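Local coordinates for protein BamaA.19900.a (Balamuthia mandrillaris, PDB 6VZZ) that probably phosphorylates glucose at the expense of ATP as a glucokinase of the actin-like ATPase clan, and binds beta-D-glucopyranose, at residues 171-176 with 366-371; 198-203 with 210-215; 268-273 with 306-311. All coordinates share one frame; numbering follows the deposited sequence.

Interaction 1 (171-176 with 366-371); sequences WGPASS and IEDIDL
Trp171 and Leu371 are joined by one backbone bond: Leu371 N donates to Trp171 O at 2.9 Å, with an N-H...O angle of 163° and the donor tilted out of the carbonyl plane. The two residues are an antiparallel hydrogen-bonded pair. A second polar link joins backbone to side chain. Asp370 OD1 accepts from Ala174 N at 2.9 Å, using the syn lone pair, on the side of OD2. Asp370 holds CG beside its backbone N and opposite its carbonyl carbon (chi1 -70°), which swings the carboxylate over to the type I turn of Gly172 to Ser175. Gly172 O takes two donors, Ser175 N and Ser175 OG, which holds the turn closed, while Ala174 N, inside it, is bonded by the carboxylate from the facing segment.

The apolar part centres on the indole. Leu371 CD2 makes a CH-pi contact with the six-membered ring of Trp171, 3.4 Å from its centroid and only 8° off the normal, while Ile369 O lies at the ring's edge, 3.4 Å from Trp171 CD1. Arg354 adds a cation-pi contact to the same indole, and Leu371 also packs on Met332 and Leu334 of the next strand. Further out, the side chains of Pro173 and Asp368 cross at about a right angle, with Pro173 CG 3.8 Å from Asp368 CB.

Strand 167-171 thus leaves the sheet through a turn gripped by its neighbour's aspartate, at one edge of the six-stranded mixed sheet in this actin-like fold.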
loop_
_atom_site.group_PDB
_atom_site.type_symbol
_atom_site.label_atom_id
_atom_site.label_comp_id
_atom_site.label_asym_id
_atom_site.label_seq_id
_atom_site.Cartn_x
_atom_site.Cartn_y
_atom_site.Cartn_z
ATOM N N TRP A 171 3.953 7.310 20.780
ATOM C CA TRP A 171 2.551 7.486 21.138
ATOM C C TRP A 171 1.772 6.227 20.759
ATOM O O TRP A 171 2.286 5.331 20.083
ATOM C CB TRP A 171 1.959 8.743 20.494
ATOM C CG TRP A 171 1.741 8.725 19.003
ATOM C CD1 TRP A 171 0.949 7.863 18.293
ATOM C CD2 TRP A 171 2.254 9.668 18.048
ATOM N NE1 TRP A 171 0.967 8.189 16.958
ATOM C CE2 TRP A 171 1.752 9.298 16.783
ATOM C CE3 TRP A 171 3.104 10.773 18.136
ATOM C CZ2 TRP A 171 2.070 9.997 15.622
ATOM C CZ3 TRP A 171 3.422 11.467 16.976
ATOM C CH2 TRP A 171 2.905 11.077 15.738
ATOM N N GLY A 172 0.530 6.158 21.230
ATOM C CA GLY A 172 -0.339 5.047 20.939
ATOM C C GLY A 172 -0.795 4.311 22.183
ATOM O O GLY A 172 -0.293 4.537 23.287
ATOM N N PRO A 173 -1.748 3.389 22.015
ATOM C CA PRO A 173 -2.332 2.699 23.178
ATOM C C PRO A 173 -1.386 1.725 23.859
ATOM O O PRO A 173 -1.700 1.248 24.956
ATOM C CB PRO A 173 -3.529 1.954 22.579
ATOM C CG PRO A 173 -3.679 2.461 21.192
ATOM C CD PRO A 173 -2.338 2.918 20.756
ATOM N N ALA A 174 -0.256 1.399 23.243
ATOM C CA ALA A 174 0.709 0.470 23.805
ATOM C C ALA A 174 1.962 1.182 24.294
ATOM O O ALA A 174 2.999 0.541 24.485
ATOM C CB ALA A 174 1.076 -0.588 22.763
ATOM N N SER A 175 1.897 2.503 24.474
ATOM C CA SER A 175 3.102 3.283 24.719
ATOM C C SER A 175 3.580 3.229 26.163
ATOM O O SER A 175 4.704 3.650 26.435
ATOM C CB SER A 175 2.888 4.735 24.290
ATOM O OG SER A 175 1.683 5.257 24.807
ATOM N N SER A 176 2.779 2.728 27.095
ATOM C CA SER A 176 3.278 2.458 28.436
ATOM C C SER A 176 3.895 1.068 28.563
ATOM O O SER A 176 4.531 0.782 29.584
ATOM C CB SER A 176 2.151 2.612 29.456
ATOM O OG SER A 176 0.962 2.045 28.937
ATOM N N ILE A 366 -7.188 6.469 12.736
ATOM C CA ILE A 366 -5.786 6.328 13.100
ATOM C C ILE A 366 -5.502 6.826 14.513
ATOM O O ILE A 366 -4.337 6.896 14.911
ATOM C CB ILE A 366 -4.870 7.018 12.080
ATOM C CG1 ILE A 366 -5.320 8.465 11.843
ATOM C CG2 ILE A 366 -4.849 6.221 10.781
ATOM C CD1 ILE A 366 -4.431 9.244 10.880
ATOM N N GLU A 367 -6.540 7.142 15.293
ATOM C CA GLU A 367 -6.324 7.632 16.653
ATOM C C GLU A 367 -5.557 6.627 17.514
ATOM O O GLU A 367 -4.782 7.030 18.390
ATOM C CB GLU A 367 -7.666 7.987 17.301
ATOM N N ASP A 368 -5.722 5.328 17.265
ATOM C CA ASP A 368 -5.145 4.292 18.119
ATOM C C ASP A 368 -3.969 3.567 17.458
ATOM O O ASP A 368 -3.676 2.411 17.778
ATOM C CB ASP A 368 -6.232 3.303 18.542
ATOM C CG ASP A 368 -7.227 3.921 19.532
ATOM O OD1 ASP A 368 -6.772 4.532 20.533
ATOM O OD2 ASP A 368 -8.460 3.808 19.304
ATOM N N ILE A 369 -3.276 4.240 16.553
ATOM C CA ILE A 369 -2.120 3.673 15.876
ATOM C C ILE A 369 -0.889 3.908 16.741
ATOM O O ILE A 369 -0.645 5.034 17.188
ATOM C CB ILE A 369 -1.954 4.299 14.484
ATOM C CG1 ILE A 369 -3.142 3.900 13.605
ATOM C CG2 ILE A 369 -0.611 3.919 13.849
ATOM C CD1 ILE A 369 -2.749 3.407 12.236
ATOM N N ASP A 370 -0.128 2.843 17.001
ATOM C CA ASP A 370 1.114 2.954 17.752
ATOM C C ASP A 370 2.229 3.506 16.867
ATOM O O ASP A 370 2.288 3.241 15.667
ATOM C CB ASP A 370 1.545 1.593 18.314
ATOM C CG ASP A 370 0.645 1.092 19.425
ATOM O OD1 ASP A 370 0.527 1.761 20.479
ATOM O OD2 ASP A 370 0.055 0.005 19.241
ATOM N N LEU A 371 3.121 4.281 17.472
ATOM C CA LEU A 371 4.300 4.787 16.781
ATOM C C LEU A 371 5.523 4.461 17.621
ATOM O O LEU A 371 5.586 4.819 18.804
ATOM C CB LEU A 371 4.198 6.294 16.524
ATOM C CG LEU A 371 5.488 6.997 16.075
ATOM C CD1 LEU A 371 5.999 6.413 14.769
ATOM C CD2 LEU A 371 5.288 8.507 15.949
#

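Interaction 2 (198-203 with 210-215); sequences ATLLSL and GGFQVM
The ring of Phe212 meets segment 198-203 in three ways. Leu200 CB lies over one face, 4.1 Å from Phe212 CD1; Leu201 O sits at the edge, near the ring plane and 3.4 Å from the same CD1; and Ser202 OG approaches obliquely, 3.2 Å from Phe212 CE1. The side chains of Leu200 and Phe212 cross at about a right angle, with Leu200 CD2 4.0 Å from Phe212 CB. The other flat group, the Gln213 amide, is engaged elsewhere: its OE1 accepts a hydrogen bond from NE2 of Gln213 of the second subunit.

The axes of strand segments 198-201 and 213-215 make 157° between their N-to-C directions, antiparallel. Thr199 with Met215 and Leu201 with Gln213 are hydrogen-bonded pairs, each bonded in both directions; Leu201 N to Gln213 O spans 2.7 Å, and Met215 N to Thr199 O spans 3.0 Å with an N-H...O angle of 169°. Between them Leu200 and Val214 form a non-hydrogen-bonded pair whose side chains face Cys151 of helix 146-159. On the other face Leu201 keeps CG beside its backbone N (chi1 -63°), which sends CD1 toward Met215 CB, 3.7 Å away. Each of these two packs on the other's copy in the second subunit: Leu201 on Met215 of that subunit, and Met215 on its Leu201.

This is a beta hairpin whose second strand, 213-216, is outermost in the six-stranded sheet of its chain and whose face bearing Leu201, Gln213 and Met215 packs against the second subunit.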
loop_
_atom_site.group_PDB
_atom_site.type_symbol
_atom_site.label_atom_id
_atom_site.label_comp_id
_atom_site.label_asym_id
_atom_site.label_seq_id
_atom_site.Cartn_x
_atom_site.Cartn_y
_atom_site.Cartn_z
ATOM N N ALA A 198 8.408 -0.521 3.998
ATOM C CA ALA A 198 7.963 -1.902 3.879
ATOM C C ALA A 198 6.891 -2.148 4.936
ATOM O O ALA A 198 6.625 -1.293 5.786
ATOM C CB ALA A 198 9.135 -2.874 4.027
ATOM N N THR A 199 6.259 -3.320 4.893
ATOM C CA THR A 199 5.189 -3.629 5.835
ATOM C C THR A 199 5.344 -5.042 6.374
ATOM O O THR A 199 5.523 -5.989 5.603
ATOM C CB THR A 199 3.803 -3.489 5.187
ATOM O OG1 THR A 199 3.651 -2.167 4.665
ATOM C CG2 THR A 199 2.692 -3.746 6.215
ATOM N N LEU A 200 5.263 -5.177 7.696
ATOM C CA LEU A 200 5.156 -6.477 8.348
ATOM C C LEU A 200 3.688 -6.888 8.346
ATOM O O LEU A 200 2.850 -6.188 8.918
ATOM C CB LEU A 200 5.707 -6.410 9.774
ATOM C CG LEU A 200 7.230 -6.313 9.949
ATOM C CD1 LEU A 200 7.606 -5.785 11.321
ATOM C CD2 LEU A 200 7.882 -7.674 9.719
ATOM N N LEU A 201 3.376 -8.006 7.701
ATOM C CA LEU A 201 2.002 -8.435 7.480
ATOM C C LEU A 201 1.644 -9.610 8.380
ATOM O O LEU A 201 2.453 -10.522 8.584
ATOM C CB LEU A 201 1.782 -8.847 6.019
ATOM C CG LEU A 201 1.957 -7.798 4.922
ATOM C CD1 LEU A 201 1.828 -8.425 3.550
ATOM C CD2 LEU A 201 0.928 -6.719 5.100
ATOM N N SER A 202 0.415 -9.594 8.891
ATOM C CA SER A 202 -0.193 -10.726 9.589
ATOM C C SER A 202 -1.498 -11.083 8.883
ATOM O O SER A 202 -2.571 -10.637 9.296
ATOM C CB SER A 202 -0.451 -10.404 11.067
ATOM O OG SER A 202 0.692 -10.676 11.854
ATOM N N LEU A 203 -1.413 -11.899 7.838
ATOM C CA LEU A 203 -2.591 -12.343 7.116
ATOM C C LEU A 203 -2.950 -13.778 7.522
ATOM O O LEU A 203 -2.484 -14.280 8.550
ATOM C CB LEU A 203 -2.333 -12.209 5.613
ATOM C CG LEU A 203 -1.881 -10.847 5.089
ATOM C CD1 LEU A 203 -1.053 -11.026 3.823
ATOM C CD2 LEU A 203 -3.079 -9.950 4.827
ATOM N N GLY A 210 0.993 -17.899 11.559
ATOM C CA GLY A 210 2.216 -18.284 12.240
ATOM C C GLY A 210 3.456 -17.563 11.739
ATOM O O GLY A 210 4.214 -18.118 10.936
ATOM N N GLY A 211 3.660 -16.337 12.214
ATOM C CA GLY A 211 4.824 -15.533 11.892
ATOM C C GLY A 211 4.445 -14.211 11.245
ATOM O O GLY A 211 3.273 -13.879 11.073
ATOM N N PHE A 212 5.477 -13.447 10.886
ATOM C CA PHE A 212 5.323 -12.209 10.132
ATOM C C PHE A 212 5.781 -12.419 8.698
ATOM O O PHE A 212 6.883 -12.923 8.462
ATOM C CB PHE A 212 6.129 -11.068 10.755
ATOM C CG PHE A 212 5.368 -10.276 11.767
ATOM C CD1 PHE A 212 4.123 -9.756 11.459
ATOM C CD2 PHE A 212 5.888 -10.064 13.038
ATOM C CE1 PHE A 212 3.409 -9.030 12.402
ATOM C CE2 PHE A 212 5.183 -9.339 13.985
ATOM C CZ PHE A 212 3.943 -8.824 13.668
ATOM N N GLN A 213 4.949 -12.022 7.745
ATOM C CA GLN A 213 5.358 -11.955 6.352
ATOM C C GLN A 213 5.812 -10.534 6.035
ATOM O O GLN A 213 5.250 -9.562 6.543
ATOM C CB GLN A 213 4.224 -12.388 5.417
ATOM C CG GLN A 213 3.887 -13.881 5.511
ATOM C CD GLN A 213 2.794 -14.295 4.541
ATOM O OE1 GLN A 213 1.606 -14.105 4.801
ATOM N NE2 GLN A 213 3.194 -14.845 3.404
ATOM N N VAL A 214 6.850 -10.421 5.225
ATOM C CA VAL A 214 7.402 -9.133 4.833
ATOM C C VAL A 214 6.916 -8.815 3.430
ATOM O O VAL A 214 7.000 -9.660 2.527
ATOM C CB VAL A 214 8.939 -9.144 4.894
ATOM C CG1 VAL A 214 9.507 -7.782 4.508
ATOM C CG2 VAL A 214 9.415 -9.542 6.279
ATOM N N MET A 215 6.403 -7.597 3.242
ATOM C CA MET A 215 6.105 -7.127 1.908
ATOM C C MET A 215 6.988 -5.938 1.572
ATOM O O MET A 215 6.873 -4.887 2.221
ATOM C CB MET A 215 4.638 -6.751 1.764
ATOM C CG MET A 215 4.285 -6.509 0.313
ATOM S SD MET A 215 2.628 -5.892 0.041
ATOM C CE MET A 215 2.706 -5.675 -1.753
#

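Interaction 3 (268-273 with 306-311); sequences ITYKWV and HKAMML
Two helices of the fold, 263-276 and 303-327, pack across each other, and Tyr270 and Ala308 mark the point where they come closest. The axes of the short helical segments approach to 8.6 Å, with 133° between their directions, and the CA atoms of these two residues are 5.0 Å apart. Such closeness rests on a small side chain: the methyl CB of Ala308 touches the backbone itself, 3.7 Å from Tyr270 CA, and lies near the plane of the tyrosine ring at its edge.

Thr269 and Val273, one turn apart, flank the alanine. Thr269 directs CG2 across the gap, opposite its own backbone N, to lie 3.8 Å from Ala308 CB; its OG1 is thereby turned to its own helix and bonded to Gly265 O. Val273 CG2 covers the aliphatic start of Lys307, 3.9 Å from CG. The lysine bends at chi2 (58°) and carries NZ away to a salt bridge with Glu236. Helix 234-249 closes one flank of the pair, with Leu240 touching both Thr269 and Trp272 and Tyr243 stacking edge-to-face on Trp272. The indole comes nearest the second helix at Trp272 CZ3, 3.6 Å from Leu311 CD1.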
loop_
_atom_site.group_PDB
_atom_site.type_symbol
_atom_site.label_atom_id
_atom_site.label_comp_id
_atom_site.label_asym_id
_atom_site.label_seq_id
_atom_site.Cartn_x
_atom_site.Cartn_y
_atom_site.Cartn_z
ATOM N N ILE A 268 17.551 20.322 -0.129
ATOM C CA ILE A 268 16.915 21.197 -1.112
ATOM C C ILE A 268 15.810 22.025 -0.462
ATOM O O ILE A 268 15.610 23.191 -0.819
ATOM C CB ILE A 268 16.403 20.394 -2.327
ATOM C CG1 ILE A 268 16.095 21.344 -3.487
ATOM C CG2 ILE A 268 15.182 19.550 -1.985
ATOM C CD1 ILE A 268 15.558 20.649 -4.736
ATOM N N THR A 269 15.093 21.454 0.513
ATOM C CA THR A 269 14.153 22.247 1.297
ATOM C C THR A 269 14.872 23.374 2.037
ATOM O O THR A 269 14.376 24.506 2.101
ATOM C CB THR A 269 13.410 21.338 2.274
ATOM O OG1 THR A 269 12.671 20.361 1.534
ATOM C CG2 THR A 269 12.452 22.141 3.149
ATOM N N TYR A 270 16.051 23.076 2.589
ATOM C CA TYR A 270 16.865 24.093 3.248
ATOM C C TYR A 270 17.217 25.229 2.293
ATOM O O TYR A 270 17.133 26.406 2.665
ATOM C CB TYR A 270 18.131 23.440 3.807
ATOM C CG TYR A 270 18.981 24.321 4.688
ATOM C CD1 TYR A 270 18.495 24.812 5.897
ATOM C CD2 TYR A 270 20.284 24.643 4.328
ATOM C CE1 TYR A 270 19.278 25.616 6.712
ATOM C CE2 TYR A 270 21.072 25.441 5.137
ATOM C CZ TYR A 270 20.565 25.925 6.326
ATOM O OH TYR A 270 21.349 26.715 7.131
ATOM N N LYS A 271 17.612 24.899 1.054
ATOM C CA LYS A 271 17.959 25.946 0.093
ATOM C C LYS A 271 16.740 26.782 -0.281
ATOM O O LYS A 271 16.875 27.979 -0.555
ATOM C CB LYS A 271 18.605 25.338 -1.158
ATOM N N TRP A 272 15.547 26.180 -0.273
ATOM C CA TRP A 272 14.326 26.942 -0.525
ATOM C C TRP A 272 14.038 27.916 0.611
ATOM O O TRP A 272 13.722 29.088 0.372
ATOM C CB TRP A 272 13.148 25.992 -0.726
ATOM C CG TRP A 272 11.825 26.670 -0.646
ATOM C CD1 TRP A 272 11.212 27.391 -1.630
ATOM C CD2 TRP A 272 10.935 26.684 0.476
ATOM N NE1 TRP A 272 9.994 27.860 -1.185
ATOM C CE2 TRP A 272 9.804 27.440 0.105
ATOM C CE3 TRP A 272 10.991 26.141 1.763
ATOM C CZ2 TRP A 272 8.736 27.663 0.973
ATOM C CZ3 TRP A 272 9.929 26.364 2.625
ATOM C CH2 TRP A 272 8.816 27.118 2.225
ATOM N N VAL A 273 14.128 27.443 1.857
ATOM C CA VAL A 273 13.976 28.327 3.011
ATOM C C VAL A 273 14.926 29.512 2.901
ATOM O O VAL A 273 14.544 30.660 3.154
ATOM C CB VAL A 273 14.197 27.544 4.320
ATOM C CG1 VAL A 273 14.386 28.498 5.493
ATOM C CG2 VAL A 273 13.039 26.603 4.576
ATOM N N HIS A 306 15.646 24.713 11.348
ATOM C CA HIS A 306 14.420 24.237 11.972
ATOM C C HIS A 306 13.271 24.208 10.973
ATOM O O HIS A 306 12.564 23.200 10.856
ATOM C CB HIS A 306 14.086 25.129 13.165
ATOM C CG HIS A 306 12.836 24.735 13.881
ATOM N ND1 HIS A 306 11.593 25.207 13.520
ATOM C CD2 HIS A 306 12.637 23.915 14.939
ATOM C CE1 HIS A 306 10.680 24.697 14.325
ATOM N NE2 HIS A 306 11.288 23.913 15.197
ATOM N N LYS A 307 13.083 25.303 10.229
ATOM C CA LYS A 307 11.970 25.390 9.287
ATOM C C LYS A 307 12.037 24.272 8.251
ATOM O O LYS A 307 11.030 23.609 7.972
ATOM C CB LYS A 307 11.967 26.766 8.612
ATOM C CG LYS A 307 10.760 27.053 7.724
ATOM C CD LYS A 307 9.453 26.949 8.503
ATOM C CE LYS A 307 8.232 27.255 7.629
ATOM N NZ LYS A 307 6.937 27.045 8.346
ATOM N N ALA A 308 13.226 24.027 7.695
ATOM C CA ALA A 308 13.380 22.963 6.709
ATOM C C ALA A 308 13.146 21.591 7.335
ATOM O O ALA A 308 12.441 20.745 6.772
ATOM C CB ALA A 308 14.767 23.039 6.078
ATOM N N MET A 309 13.740 21.351 8.503
ATOM C CA MET A 309 13.559 20.068 9.175
ATOM C C MET A 309 12.092 19.840 9.536
ATOM O O MET A 309 11.581 18.721 9.422
ATOM C CB MET A 309 14.438 20.023 10.422
ATOM C CG MET A 309 14.654 18.655 11.007
ATOM S SD MET A 309 15.777 17.684 9.991
ATOM C CE MET A 309 15.804 16.148 10.894
ATOM N N MET A 310 11.405 20.899 9.970
ATOM C CA MET A 310 9.968 20.835 10.216
ATOM C C MET A 310 9.219 20.305 8.998
ATOM O O MET A 310 8.401 19.384 9.102
ATOM C CB MET A 310 9.462 22.225 10.595
ATOM C CG MET A 310 8.123 22.252 11.292
ATOM S SD MET A 310 8.178 21.300 12.819
ATOM C CE MET A 310 7.256 19.847 12.312
ATOM N N LEU A 311 9.478 20.892 7.828
ATOM C CA LEU A 311 8.791 20.452 6.619
ATOM C C LEU A 311 9.222 19.051 6.226
ATOM O O LEU A 311 8.407 18.251 5.751
ATOM C CB LEU A 311 9.057 21.430 5.481
ATOM C CG LEU A 311 8.339 22.763 5.615
ATOM C CD1 LEU A 311 9.192 23.863 5.050
ATOM C CD2 LEU A 311 7.014 22.683 4.888
#

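Overall arrangement
From the N terminus, the chain first enters interaction 1 at 171-176, but that contact closes only at 366-371, after 189 intervening residues. Interactions 2 and 3 both fall within this long loop, in series and without crossing: 198-203 is followed, after a short connection mostly not modelled, by 210-215, and later 268-273 meets 306-311. Interactions 1 and 2 belong to the same six-stranded sheet, at its two outer strands, with centres 19 Å apart. Interaction 3 lies among the helices, across the chain's centre from interaction 2. Helix 303-327 connects it to interaction 1, since Cys324 farther along that helix touches Ile369. Interaction 2 alone reaches the second subunit.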